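Local coordinates for muconolactone isomerase-like protein (Thermus thermophilus, PDB 1VDH), which catalyses the hydrogen peroxide-dependent oxidative decarboxylation of iron coproporphyrin III (coproheme) to heme b, the last step of coproporphyrin-dependent heme synthesis, at residues K149-Q152 with W157-L160; D155-Y158 with E164-S167; E216-E221 with G227-F232; V111-S116 with W196-D201; V17-R22 with V142-M147. One frame throughout, in Å; residues are numbered along the deposited sequence.

Contact 1. Residues K149-Q152 with W157-L160; sequences KRRQ and WYML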
# COMPACT_ATOMS: atom_id res chain seq x y z
N LYS A 149 2.89 1.32 20.27
CA LYS A 149 2.26 2.14 21.30
C LYS A 149 2.22 3.51 20.62
O LYS A 149 3.24 4.02 20.14
CB LYS A 149 3.09 2.17 22.58
CG LYS A 149 2.71 1.08 23.58
CD LYS A 149 1.35 1.36 24.23
CE LYS A 149 1.04 0.36 25.35
NZ LYS A 149 0.86 -1.03 24.85
N ARG A 150 1.01 4.05 20.52
CA ARG A 150 0.77 5.33 19.86
C ARG A 150 1.58 6.53 20.34
O ARG A 150 1.85 6.69 21.54
CB ARG A 150 -0.72 5.64 19.90
CG ARG A 150 -1.14 6.91 19.17
CD ARG A 150 -2.64 7.13 19.29
NE ARG A 150 -3.41 6.15 18.53
CZ ARG A 150 -4.73 6.00 18.63
NH1 ARG A 150 -5.35 5.10 17.89
NH2 ARG A 150 -5.42 6.74 19.50
N ARG A 151 1.98 7.36 19.38
CA ARG A 151 2.73 8.59 19.61
C ARG A 151 2.08 9.64 18.71
O ARG A 151 2.69 10.14 17.77
CB ARG A 151 4.21 8.42 19.22
CG ARG A 151 5.00 7.46 20.11
CD ARG A 151 6.44 7.30 19.62
NE ARG A 151 6.49 6.79 18.25
CZ ARG A 151 6.93 7.49 17.20
NH1 ARG A 151 6.92 6.95 15.99
NH2 ARG A 151 7.39 8.72 17.37
N GLN A 152 0.80 9.93 18.96
CA GLN A 152 0.07 10.90 18.15
C GLN A 152 -0.63 11.93 19.02
O GLN A 152 -1.46 11.59 19.87
CB GLN A 152 -0.98 10.19 17.28
CG GLN A 152 -0.45 9.08 16.37
CD GLN A 152 0.48 9.58 15.26
OE1 GLN A 152 1.36 8.85 14.81
NE2 GLN A 152 0.27 10.82 14.82
N TRP A 157 2.20 7.70 24.21
CA TRP A 157 2.63 6.76 25.23
C TRP A 157 4.05 7.01 25.75
O TRP A 157 4.29 7.00 26.96
CB TRP A 157 2.53 5.33 24.68
CG TRP A 157 3.06 4.28 25.60
CD1 TRP A 157 4.28 3.67 25.53
CD2 TRP A 157 2.37 3.67 26.70
NE1 TRP A 157 4.40 2.73 26.52
CE2 TRP A 157 3.24 2.70 27.25
CE3 TRP A 157 1.11 3.85 27.28
CZ2 TRP A 157 2.88 1.91 28.34
CZ3 TRP A 157 0.75 3.06 28.37
CH2 TRP A 157 1.64 2.10 28.89
N TYR A 158 4.97 7.22 24.82
CA TYR A 158 6.37 7.43 25.17
C TYR A 158 6.70 8.71 25.92
O TYR A 158 7.78 8.82 26.51
CB TYR A 158 7.24 7.27 23.92
CG TYR A 158 7.30 5.84 23.43
CD1 TYR A 158 8.26 4.95 23.91
CD2 TYR A 158 6.37 5.36 22.49
CE1 TYR A 158 8.30 3.62 23.47
CE2 TYR A 158 6.41 4.04 22.05
CZ TYR A 158 7.37 3.17 22.55
OH TYR A 158 7.41 1.86 22.11
N MET A 159 5.78 9.67 25.92
CA MET A 159 5.99 10.93 26.63
C MET A 159 5.41 10.89 28.05
O MET A 159 5.70 11.76 28.87
CB MET A 159 5.39 12.10 25.86
CG MET A 159 6.21 12.56 24.66
SD MET A 159 7.87 13.10 25.14
CE MET A 159 7.49 14.69 25.91
N LEU A 160 4.60 9.88 28.33
CA LEU A 160 3.97 9.73 29.64
C LEU A 160 4.96 9.41 30.75
O LEU A 160 6.05 8.89 30.49
CB LEU A 160 2.95 8.59 29.61
CG LEU A 160 1.66 8.73 28.80
CD1 LEU A 160 0.92 7.40 28.86
CD2 LEU A 160 0.80 9.86 29.37
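Lys149 lays its aliphatic chain over one face of the Trp157 indole. CB and CG pass above the edge that holds CD1, and CD and CE run on across the shared bond toward the six-membered ring. Lys149 CD sits 3.6 Å from the centroid of the five-membered ring, over the face, so a CH-pi contact carries most of this pairing. The bend about CB-CG (chi2 -72°) keeps the chain along the indole. Lys149 NZ is 5.0 Å from the six-membered ring centroid of Trp157, which is at most a weak cation-pi attraction. Trp198 gives Lys149 a second aromatic partner.

The two segments belong to a beta hairpin, with strand 141-152 turning back into strand 155-156. A 3-10 turn then carries Trp157 and Tyr158. The backbone ties this turn to the strand: Trp157 N donates to Arg150 O at 2.9 Å, with a nearly straight N-H...O angle of 163°. Lys149 is predicted to bind iron coproporphyrin III. An alanine in place of Trp157 would remove the indole face under the lysine methylenes, and the chain would probably shift against Trp198.

Tyr158 stands beside the indole, with Trp157 CD1 over the centre of its ring. Lys149 O meets the ring in its plane, 3.7 Å from Tyr158 CE2. Arg151 comes from another direction, with CG and CD both 3.5 Å from Tyr158 CD2. The Arg151 guanidinium and the Tyr158 ring are turned 69° apart, so they do not stack. The guanidinium instead bonds through NH2 to Gly227 O of a neighbouring subunit.

Contact 2. Residues D155-Y158 with E164-S167; sequences DNWY and ERAS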
# COMPACT_ATOMS: atom_id res chain seq x y z
N ASP A 155 -2.21 11.60 22.58
CA ASP A 155 -2.07 10.19 22.89
C ASP A 155 -0.64 9.77 22.56
O ASP A 155 -0.38 9.15 21.53
CB ASP A 155 -3.05 9.34 22.07
CG ASP A 155 -4.50 9.69 22.33
OD1 ASP A 155 -5.33 9.40 21.44
OD2 ASP A 155 -4.82 10.23 23.41
N ASN A 156 0.30 10.17 23.41
CA ASN A 156 1.70 9.83 23.20
C ASN A 156 2.20 9.02 24.39
O ASN A 156 2.59 9.56 25.42
CB ASN A 156 2.56 11.08 22.99
CG ASN A 156 3.93 10.75 22.40
OD1 ASN A 156 4.36 11.36 21.41
ND2 ASN A 156 4.61 9.78 22.98
N TRP A 157 2.20 7.70 24.21
CA TRP A 157 2.63 6.76 25.23
C TRP A 157 4.05 7.01 25.75
O TRP A 157 4.29 7.00 26.96
CB TRP A 157 2.53 5.33 24.68
CG TRP A 157 3.06 4.28 25.60
CD1 TRP A 157 4.28 3.67 25.53
CD2 TRP A 157 2.37 3.67 26.70
NE1 TRP A 157 4.40 2.73 26.52
CE2 TRP A 157 3.24 2.70 27.25
CE3 TRP A 157 1.11 3.85 27.28
CZ2 TRP A 157 2.88 1.91 28.34
CZ3 TRP A 157 0.75 3.06 28.37
CH2 TRP A 157 1.64 2.10 28.89
N TYR A 158 4.97 7.22 24.82
CA TYR A 158 6.37 7.43 25.17
C TYR A 158 6.70 8.71 25.92
O TYR A 158 7.78 8.82 26.51
CB TYR A 158 7.24 7.27 23.92
CG TYR A 158 7.30 5.84 23.43
CD1 TYR A 158 8.26 4.95 23.91
CD2 TYR A 158 6.37 5.36 22.49
CE1 TYR A 158 8.30 3.62 23.47
CE2 TYR A 158 6.41 4.04 22.05
CZ TYR A 158 7.37 3.17 22.55
OH TYR A 158 7.41 1.86 22.11
N GLU A 164 2.26 6.83 35.26
CA GLU A 164 1.01 6.72 34.52
C GLU A 164 1.00 5.47 33.65
O GLU A 164 -0.02 4.77 33.55
CB GLU A 164 0.76 7.97 33.67
CG GLU A 164 -0.50 7.91 32.78
CD GLU A 164 -1.81 7.77 33.56
OE1 GLU A 164 -1.84 8.11 34.76
OE2 GLU A 164 -2.82 7.34 32.96
N ARG A 165 2.13 5.16 33.02
CA ARG A 165 2.23 3.96 32.20
C ARG A 165 2.00 2.72 33.05
O ARG A 165 1.34 1.77 32.62
CB ARG A 165 3.58 3.89 31.49
CG ARG A 165 3.67 4.81 30.27
CD ARG A 165 4.98 4.65 29.52
NE ARG A 165 5.98 5.64 29.94
CZ ARG A 165 7.11 5.33 30.56
NH1 ARG A 165 7.39 4.07 30.85
NH2 ARG A 165 7.96 6.29 30.88
N ALA A 166 2.49 2.75 34.29
CA ALA A 166 2.33 1.64 35.22
C ALA A 166 0.85 1.43 35.57
O ALA A 166 0.38 0.30 35.58
CB ALA A 166 3.14 1.89 36.49
N SER A 167 0.13 2.51 35.85
CA SER A 167 -1.28 2.39 36.19
C SER A 167 -2.10 1.90 35.00
O SER A 167 -3.05 1.13 35.16
CB SER A 167 -1.85 3.71 36.73
OG SER A 167 -1.78 4.73 35.76
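Trp157 and Arg165 join the 3-10 turn after strand 155-156 to helix 162-177. This helix also carries His172, the predicted axial ligand of the coproheme iron. Arg165 points from the helix toward the turn and lies across the indole, on the face opposite Lys149. Its CB, CG and CD do the touching. Arg165 CG stands 3.5 Å from the centroid of the six-membered ring of Trp157, only 11° off the normal, as a CH-pi contact. Arg165 CD is 3.5 Å from Trp157 CE2, displaced toward the rim of the ring system. Arg165 CB covers the far end, 3.7 Å from Trp157 CH2.

The indole can reach the helix because Trp157 CG is anti to the backbone N (chi1 175°). A bend at chi3 of Arg165 then turns the guanidinium off the ring, and the two planes stand 63° apart. Its cation-pi contact is therefore long and at most weak.

The charged end of Arg165 is held by polar partners instead. NH1 bonds to Gln117 OE1, and NH2 bonds to Glu7 O and Leu160 O. One turn of the helix is tied by its own side chain: Ser167 OG gives a hydrogen bond to Glu164 O at 2.8 Å. Phe219 of a neighbouring subunit also packs on Arg165.

A serine at Trp157 would probably open a gap between the arginine and lysine chains, since neither would keep the indole face it packs on. The contact thus divides the arginine in two: its methylenes pack on an aromatic face, while its buried guanidinium spends its N-H groups on an amide oxygen and backbone carbonyls.

Contact 3. Residues E216-E221 with G227-F232; sequences EMRFDE and GEFGPF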
# COMPACT_ATOMS: atom_id res chain seq x y z
N GLU A 216 -12.60 -6.95 24.48
CA GLU A 216 -12.73 -6.40 25.83
C GLU A 216 -11.56 -5.49 26.19
O GLU A 216 -11.76 -4.40 26.72
CB GLU A 216 -12.91 -7.49 26.88
CG GLU A 216 -13.11 -6.91 28.28
CD GLU A 216 -13.48 -7.94 29.34
OE1 GLU A 216 -13.48 -7.58 30.53
OE2 GLU A 216 -13.80 -9.09 28.99
N MET A 217 -10.34 -5.91 25.84
CA MET A 217 -9.15 -5.12 26.13
C MET A 217 -9.11 -3.76 25.44
O MET A 217 -8.47 -2.84 25.94
CB MET A 217 -7.87 -5.88 25.78
CG MET A 217 -7.51 -6.96 26.77
SD MET A 217 -5.94 -7.71 26.34
CE MET A 217 -5.49 -8.42 27.92
N ARG A 218 -9.78 -3.65 24.29
CA ARG A 218 -9.78 -2.38 23.56
C ARG A 218 -10.48 -1.27 24.34
O ARG A 218 -10.28 -0.09 24.06
CB ARG A 218 -10.38 -2.56 22.16
CG ARG A 218 -9.92 -1.48 21.17
CD ARG A 218 -9.84 -2.02 19.75
NE ARG A 218 -8.84 -3.08 19.63
CZ ARG A 218 -8.53 -3.70 18.50
NH1 ARG A 218 -9.12 -3.36 17.36
NH2 ARG A 218 -7.62 -4.67 18.51
N PHE A 219 -11.26 -1.65 25.36
CA PHE A 219 -11.95 -0.66 26.20
C PHE A 219 -11.07 -0.16 27.36
O PHE A 219 -11.44 0.79 28.04
CB PHE A 219 -13.29 -1.20 26.70
CG PHE A 219 -14.30 -1.41 25.60
CD1 PHE A 219 -14.42 -2.64 24.98
CD2 PHE A 219 -15.11 -0.36 25.18
CE1 PHE A 219 -15.33 -2.83 23.93
CE2 PHE A 219 -16.03 -0.54 24.13
CZ PHE A 219 -16.13 -1.78 23.51
N ASP A 220 -9.93 -0.81 27.59
CA ASP A 220 -9.00 -0.37 28.63
C ASP A 220 -8.34 0.88 28.04
O ASP A 220 -8.04 0.90 26.85
CB ASP A 220 -7.92 -1.42 28.90
CG ASP A 220 -8.47 -2.70 29.53
OD1 ASP A 220 -9.51 -2.64 30.21
OD2 ASP A 220 -7.84 -3.77 29.34
N GLU A 221 -8.10 1.90 28.86
CA GLU A 221 -7.50 3.13 28.35
C GLU A 221 -6.19 2.92 27.60
O GLU A 221 -5.95 3.54 26.56
CB GLU A 221 -7.31 4.17 29.46
CG GLU A 221 -6.83 5.52 28.94
CD GLU A 221 -6.85 6.63 29.99
OE1 GLU A 221 -7.45 6.44 31.07
OE2 GLU A 221 -6.29 7.71 29.71
N GLY A 227 -3.17 2.00 21.73
CA GLY A 227 -2.98 0.81 20.92
C GLY A 227 -3.02 1.08 19.43
O GLY A 227 -3.93 1.72 18.92
N GLU A 228 -1.99 0.61 18.73
CA GLU A 228 -1.90 0.75 17.28
C GLU A 228 -1.69 -0.69 16.82
O GLU A 228 -0.62 -1.27 17.06
CB GLU A 228 -0.70 1.63 16.93
CG GLU A 228 -0.67 2.11 15.50
CD GLU A 228 0.43 3.14 15.28
OE1 GLU A 228 0.34 4.23 15.89
OE2 GLU A 228 1.37 2.85 14.52
N PHE A 229 -2.70 -1.26 16.18
CA PHE A 229 -2.66 -2.67 15.76
C PHE A 229 -2.42 -2.98 14.29
O PHE A 229 -2.92 -2.28 13.41
CB PHE A 229 -3.93 -3.37 16.23
CG PHE A 229 -4.25 -3.14 17.69
CD1 PHE A 229 -3.66 -3.94 18.67
CD2 PHE A 229 -5.09 -2.10 18.07
CE1 PHE A 229 -3.91 -3.70 20.02
CE2 PHE A 229 -5.35 -1.86 19.42
CZ PHE A 229 -4.76 -2.65 20.40
N GLY A 230 -1.67 -4.05 14.04
CA GLY A 230 -1.39 -4.49 12.69
C GLY A 230 -2.31 -5.62 12.26
O GLY A 230 -3.40 -5.76 12.81
N PRO A 231 -1.90 -6.45 11.30
CA PRO A 231 -2.73 -7.57 10.83
C PRO A 231 -2.90 -8.68 11.88
O PRO A 231 -2.03 -8.86 12.73
CB PRO A 231 -1.96 -8.08 9.61
CG PRO A 231 -0.53 -7.79 9.97
CD PRO A 231 -0.62 -6.40 10.57
N PHE A 232 -4.04 -9.37 11.84
CA PHE A 232 -4.32 -10.46 12.77
C PHE A 232 -4.40 -11.78 12.00
O PHE A 232 -5.12 -11.88 11.00
CB PHE A 232 -5.64 -10.23 13.52
CG PHE A 232 -5.56 -9.19 14.60
CD1 PHE A 232 -5.49 -7.84 14.28
CD2 PHE A 232 -5.56 -9.56 15.94
CE1 PHE A 232 -5.40 -6.87 15.29
CE2 PHE A 232 -5.48 -8.60 16.95
CZ PHE A 232 -5.40 -7.26 16.63
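Arg218 reaches from the turn after helix 207-217 to Phe229 and Phe232 at the start of strand 227-237. The strand belongs to the curled antiparallel sheet of the chlorite dismutase family, part of the dimeric alpha/beta barrel clan. Helix 221-226 lies between the two segments, and it holds Ser223, a predicted coproheme-binding residue.

Glu216 begins the first segment with its carboxylate turned to Lys178 and Tyr179. Its carbonyl oxygen accepts a hydrogen bond from Phe219 N. Met217 opens a type I beta turn that ends at Asp220, closed by Asp220 N to Met217 O at 3.0 Å. Met217 packs on His172, the predicted axial ligand.

Arg218, next in the turn, carries the contact. Its CG is anti to the backbone N (chi1 -157°), and bends at chi2 and chi3 bring the guanidinium down flat on the Phe229 ring. The two planes are 13° apart. Arg218 CZ is 4.1 Å from the ring centroid of Phe229, a cation-pi stack over the face. The side chains run past each other in opposite directions, and NH2 lies over the middle of the ring. The stack fixes the guanidinium's tilt, and its salt bridge to Glu197 of a neighbouring subunit gives the charge a mate. The contact is therefore also part of the subunit interface.

Asp220 follows at the N-cap position of helix 221-226, where its OD1 bonds to Thr175 instead of capping.

On the strand, Gly227 suits its place, since a CB there would run into Phe229 CZ. Phe232 meets the guanidinium at its edge, with CZ 3.9 Å from Arg218 NH2.

Contact 4. Residues V111-S116 with W196-D201; sequences VVELGS and WEWGVD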
# COMPACT_ATOMS: atom_id res chain seq x y z
N VAL A 111 11.90 -10.63 19.90
CA VAL A 111 12.53 -11.27 21.05
C VAL A 111 11.58 -11.25 22.24
O VAL A 111 11.06 -10.20 22.60
CB VAL A 111 13.85 -10.54 21.44
CG1 VAL A 111 14.47 -11.20 22.66
CG2 VAL A 111 14.84 -10.55 20.29
N VAL A 112 11.33 -12.42 22.84
CA VAL A 112 10.45 -12.53 24.00
C VAL A 112 10.84 -11.45 25.00
O VAL A 112 12.01 -11.34 25.39
CB VAL A 112 10.50 -13.93 24.65
CG1 VAL A 112 9.71 -13.96 25.96
CG2 VAL A 112 9.92 -14.97 23.69
N GLU A 113 9.87 -10.62 25.37
CA GLU A 113 10.11 -9.51 26.27
C GLU A 113 9.19 -9.45 27.48
O GLU A 113 7.98 -9.63 27.36
CB GLU A 113 9.97 -8.21 25.46
CG GLU A 113 10.27 -6.93 26.23
CD GLU A 113 9.72 -5.71 25.53
OE1 GLU A 113 10.38 -5.21 24.59
OE2 GLU A 113 8.62 -5.26 25.90
N LEU A 114 9.79 -9.23 28.65
CA LEU A 114 9.04 -9.10 29.89
C LEU A 114 9.32 -7.67 30.34
O LEU A 114 10.47 -7.29 30.57
CB LEU A 114 9.54 -10.11 30.93
CG LEU A 114 9.54 -11.58 30.51
CD1 LEU A 114 9.88 -12.45 31.70
CD2 LEU A 114 8.18 -11.97 29.95
N GLY A 115 8.27 -6.86 30.43
CA GLY A 115 8.46 -5.48 30.83
C GLY A 115 7.85 -5.04 32.14
O GLY A 115 6.92 -5.66 32.66
N SER A 116 8.40 -3.96 32.68
CA SER A 116 7.95 -3.36 33.93
C SER A 116 8.16 -1.86 33.80
O SER A 116 9.25 -1.41 33.47
CB SER A 116 8.77 -3.90 35.10
OG SER A 116 8.28 -3.36 36.32
N TRP A 196 7.18 -3.36 13.52
CA TRP A 196 6.31 -2.97 14.64
C TRP A 196 7.10 -3.14 15.94
O TRP A 196 8.08 -3.88 15.98
CB TRP A 196 5.05 -3.84 14.67
CG TRP A 196 4.19 -3.73 13.43
CD1 TRP A 196 4.41 -4.34 12.22
CD2 TRP A 196 2.99 -2.97 13.27
NE1 TRP A 196 3.42 -4.01 11.34
CE2 TRP A 196 2.53 -3.17 11.95
CE3 TRP A 196 2.25 -2.13 14.13
CZ2 TRP A 196 1.36 -2.57 11.46
CZ3 TRP A 196 1.08 -1.53 13.64
CH2 TRP A 196 0.65 -1.75 12.31
N GLU A 197 6.66 -2.46 16.99
CA GLU A 197 7.34 -2.51 18.28
C GLU A 197 7.19 -3.81 19.05
O GLU A 197 8.11 -4.22 19.77
CB GLU A 197 6.91 -1.31 19.13
CG GLU A 197 7.38 0.01 18.55
CD GLU A 197 6.59 1.20 19.05
OE1 GLU A 197 6.87 2.32 18.58
OE2 GLU A 197 5.69 1.04 19.90
N TRP A 198 6.04 -4.47 18.91
CA TRP A 198 5.81 -5.73 19.60
C TRP A 198 5.09 -6.74 18.72
O TRP A 198 4.40 -6.38 17.77
CB TRP A 198 4.96 -5.55 20.87
CG TRP A 198 5.65 -4.83 21.98
CD1 TRP A 198 6.49 -5.37 22.92
CD2 TRP A 198 5.58 -3.43 22.27
NE1 TRP A 198 6.96 -4.39 23.76
CE2 TRP A 198 6.41 -3.19 23.38
CE3 TRP A 198 4.90 -2.35 21.69
CZ2 TRP A 198 6.59 -1.91 23.93
CZ3 TRP A 198 5.07 -1.08 22.23
CH2 TRP A 198 5.91 -0.87 23.34
N GLY A 199 5.29 -8.01 19.07
CA GLY A 199 4.62 -9.10 18.41
C GLY A 199 3.82 -9.74 19.54
O GLY A 199 4.30 -9.81 20.67
N VAL A 200 2.58 -10.13 19.26
CA VAL A 200 1.75 -10.76 20.29
C VAL A 200 1.20 -12.10 19.82
O VAL A 200 0.60 -12.19 18.75
CB VAL A 200 0.53 -9.87 20.67
CG1 VAL A 200 -0.28 -10.55 21.78
CG2 VAL A 200 1.00 -8.49 21.14
N ASP A 201 1.44 -13.14 20.62
CA ASP A 201 0.94 -14.49 20.33
C ASP A 201 -0.02 -14.90 21.43
O ASP A 201 0.33 -14.90 22.61
CB ASP A 201 2.08 -15.50 20.30
CG ASP A 201 2.93 -15.37 19.08
OD1 ASP A 201 2.50 -15.82 17.99
OD2 ASP A 201 4.04 -14.82 19.20
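Trp198 and Glu113 meet beside the predicted coproheme-binding residue Lys149, where Glu197 and Trp198 form a classic beta bulge. Both bulge residues face Met147 of the neighbouring strand 141-152. One hydrogen bond makes the contact: Trp198 NE1 donates to Glu113 OE2 at 2.8 Å, with an N-H...O angle of 165°. The oxygen lies in the plane of the indole, so the N-H points straight at it. The carboxylate is turned 87° to the ring, and its OE2 is met from above the carboxylate plane. Glu113 reaches the indole with CG anti to the backbone N (chi1 -177°) and an extended chain.

The other oxygen, Glu113 OE1, bonds to Gln191 NE2 and makes a salt bridge to Lys211 of a neighbouring subunit. The buried carboxylate is thus gripped through both oxygens, and the lysine would be expected to favour its charged form. Trp198 also makes a cation-pi contact with Lys149.

Strand 184-189 lies between the two strands of this contact, pairing antiparallel with both. The bond therefore spans a neighbour strand. Strand 10-24 flanks strand 102-116 on its other edge, and strand 141-152 flanks strand 198-204.

Contact 5. Residues V17-R22 with V142-M147; sequences VLHDFR and VCFYPM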
# COMPACT_ATOMS: atom_id res chain seq x y z
N VAL A 17 12.33 -14.90 18.45
CA VAL A 17 11.17 -15.48 17.80
C VAL A 17 11.05 -15.14 16.32
O VAL A 17 11.26 -13.99 15.92
CB VAL A 17 9.87 -14.99 18.49
CG1 VAL A 17 8.68 -15.78 17.99
CG2 VAL A 17 10.00 -15.07 20.01
N LEU A 18 10.69 -16.13 15.52
CA LEU A 18 10.48 -15.91 14.10
C LEU A 18 9.12 -16.46 13.67
O LEU A 18 8.81 -17.64 13.88
CB LEU A 18 11.58 -16.55 13.25
CG LEU A 18 11.33 -16.47 11.74
CD1 LEU A 18 11.37 -15.02 11.27
CD2 LEU A 18 12.35 -17.30 10.98
N HIS A 19 8.29 -15.58 13.13
CA HIS A 19 7.00 -15.98 12.58
C HIS A 19 7.25 -16.04 11.09
O HIS A 19 7.66 -15.05 10.48
CB HIS A 19 5.91 -14.94 12.87
CG HIS A 19 5.35 -15.02 14.25
ND1 HIS A 19 6.00 -14.50 15.35
CD2 HIS A 19 4.20 -15.56 14.71
CE1 HIS A 19 5.27 -14.71 16.43
NE2 HIS A 19 4.18 -15.36 16.07
N ASP A 20 7.04 -17.20 10.50
CA ASP A 20 7.27 -17.39 9.08
C ASP A 20 5.96 -17.83 8.44
O ASP A 20 5.58 -19.00 8.53
CB ASP A 20 8.37 -18.44 8.87
CG ASP A 20 8.80 -18.60 7.41
OD1 ASP A 20 8.09 -18.15 6.49
OD2 ASP A 20 9.87 -19.20 7.20
N PHE A 21 5.26 -16.87 7.83
CA PHE A 21 3.99 -17.13 7.16
C PHE A 21 4.21 -17.37 5.67
O PHE A 21 4.85 -16.57 4.99
CB PHE A 21 3.04 -15.94 7.31
CG PHE A 21 2.55 -15.72 8.71
CD1 PHE A 21 1.44 -16.41 9.19
CD2 PHE A 21 3.17 -14.79 9.54
CE1 PHE A 21 0.95 -16.18 10.47
CE2 PHE A 21 2.69 -14.54 10.82
CZ PHE A 21 1.58 -15.24 11.29
N ARG A 22 3.61 -18.45 5.16
CA ARG A 22 3.74 -18.78 3.75
C ARG A 22 2.41 -19.19 3.15
O ARG A 22 1.49 -19.61 3.86
CB ARG A 22 4.75 -19.91 3.56
CG ARG A 22 6.06 -19.67 4.29
CD ARG A 22 7.26 -19.91 3.40
NE ARG A 22 8.49 -19.72 4.17
CZ ARG A 22 9.71 -19.90 3.69
NH1 ARG A 22 9.89 -20.28 2.43
NH2 ARG A 22 10.76 -19.73 4.49
N VAL A 142 -3.80 -20.43 17.45
CA VAL A 142 -2.90 -19.32 17.69
C VAL A 142 -3.46 -18.06 17.04
O VAL A 142 -4.14 -18.12 16.01
CB VAL A 142 -1.47 -19.57 17.11
CG1 VAL A 142 -1.51 -19.62 15.58
CG2 VAL A 142 -0.52 -18.47 17.57
N CYS A 143 -3.24 -16.94 17.71
CA CYS A 143 -3.63 -15.63 17.21
C CYS A 143 -2.37 -14.78 17.29
O CYS A 143 -1.78 -14.64 18.37
CB CYS A 143 -4.71 -14.97 18.07
SG CYS A 143 -4.93 -13.17 17.75
N PHE A 144 -1.90 -14.29 16.15
CA PHE A 144 -0.72 -13.44 16.12
C PHE A 144 -1.04 -12.09 15.53
O PHE A 144 -1.72 -11.99 14.50
CB PHE A 144 0.42 -14.05 15.29
CG PHE A 144 1.54 -13.06 15.00
CD1 PHE A 144 1.64 -12.44 13.75
CD2 PHE A 144 2.43 -12.68 16.00
CE1 PHE A 144 2.60 -11.47 13.51
CE2 PHE A 144 3.39 -11.70 15.77
CZ PHE A 144 3.48 -11.09 14.53
N TYR A 145 -0.49 -11.04 16.14
CA TYR A 145 -0.66 -9.69 15.65
C TYR A 145 0.44 -8.80 16.20
O TYR A 145 0.90 -9.01 17.33
CB TYR A 145 -2.03 -9.11 16.02
CG TYR A 145 -2.27 -8.95 17.51
CD1 TYR A 145 -2.03 -7.74 18.15
CD2 TYR A 145 -2.80 -10.00 18.25
CE1 TYR A 145 -2.31 -7.58 19.51
CE2 TYR A 145 -3.08 -9.85 19.61
CZ TYR A 145 -2.83 -8.64 20.23
OH TYR A 145 -3.11 -8.50 21.56
N PRO A 146 0.97 -7.89 15.37
CA PRO A 146 2.02 -6.98 15.81
C PRO A 146 1.33 -5.68 16.25
O PRO A 146 0.16 -5.44 15.91
CB PRO A 146 2.84 -6.78 14.54
CG PRO A 146 1.79 -6.76 13.48
CD PRO A 146 0.85 -7.89 13.90
N MET A 147 2.04 -4.84 17.00
CA MET A 147 1.45 -3.59 17.46
C MET A 147 2.52 -2.60 17.91
O MET A 147 3.66 -2.98 18.17
CB MET A 147 0.46 -3.83 18.61
CG MET A 147 1.09 -4.34 19.91
SD MET A 147 -0.12 -4.56 21.26
CE MET A 147 -0.43 -2.87 21.73
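His19 and Phe144 form the aromatic stack of this contact. The rings lie face to face, with centroids 3.9 Å apart and planes tilted by 29°. The overlap is offset: His19 NE2 comes to 3.2 Å from Phe144 CD2, near the rim, and His19 CD2 lies 3.6 Å from Phe144 CD2. Phe144 puts its ring there with CG anti to the backbone N (chi1 167°). The His19 ring is also held by a polar bond, since NE2 hydrogen-bonds to Asp201 OD1. That bond and the stack together should fix its rotation.

The apolar contacts come from Phe21, two residues on along the same strand. Phe21 CZ is 3.7 Å from Phe144 CD1, and Phe21 CE2 is 3.8 Å from the same atom. Phe144 CD1 lies near the plane of the Phe21 ring, at its edge. The two rings are turned 39° to each other, with centroids 5.9 Å apart. The three side chains make an aromatic cluster inside the curled sheet.

The ionic pair lies within the first strand and takes no part in the ring cluster. Arg22 grips Asp20 side-on, with NE to OD1 at 2.8 Å and NH2 to OD2 at 2.9 Å. The second bond uses the syn lone pair of the carboxylate.

Tyr145, the predicted active-site residue, follows Phe144 and points away from this cluster. Its ring stacks on Phe232. Strand 10-24 runs between strands 74-80 and 102-116, while strand 141-152 lies between strands 198-204 and 227-237. The cluster therefore joins two parts of the sheet that are not direct neighbours, and helix 83-95 covers the outer side of strand 10-24 at Leu18 and Asp20.

All five contacts are buried, but at different depths. Contacts 4 and 5 lie nearest the middle of the chain and join strands that are not neighbours in the sheet. Contacts 1 and 2 lie far out and share Trp157 and Tyr158. Residues of contacts 1 to 4 all have polar partners in other subunits. Contacts 1 and 5 use the same strand, 141-152, about 24 Å apart between centres. The chemistry follows the place. Contact 5 is aromatic, and contact 4 is a single hydrogen bond. Contacts 1 to 3 set lysine or arginine on aromatic rings. Asp201 of contact 4 holds His19 of contact 5, and Glu197 ties contact 4 to Lys149 of contact 1.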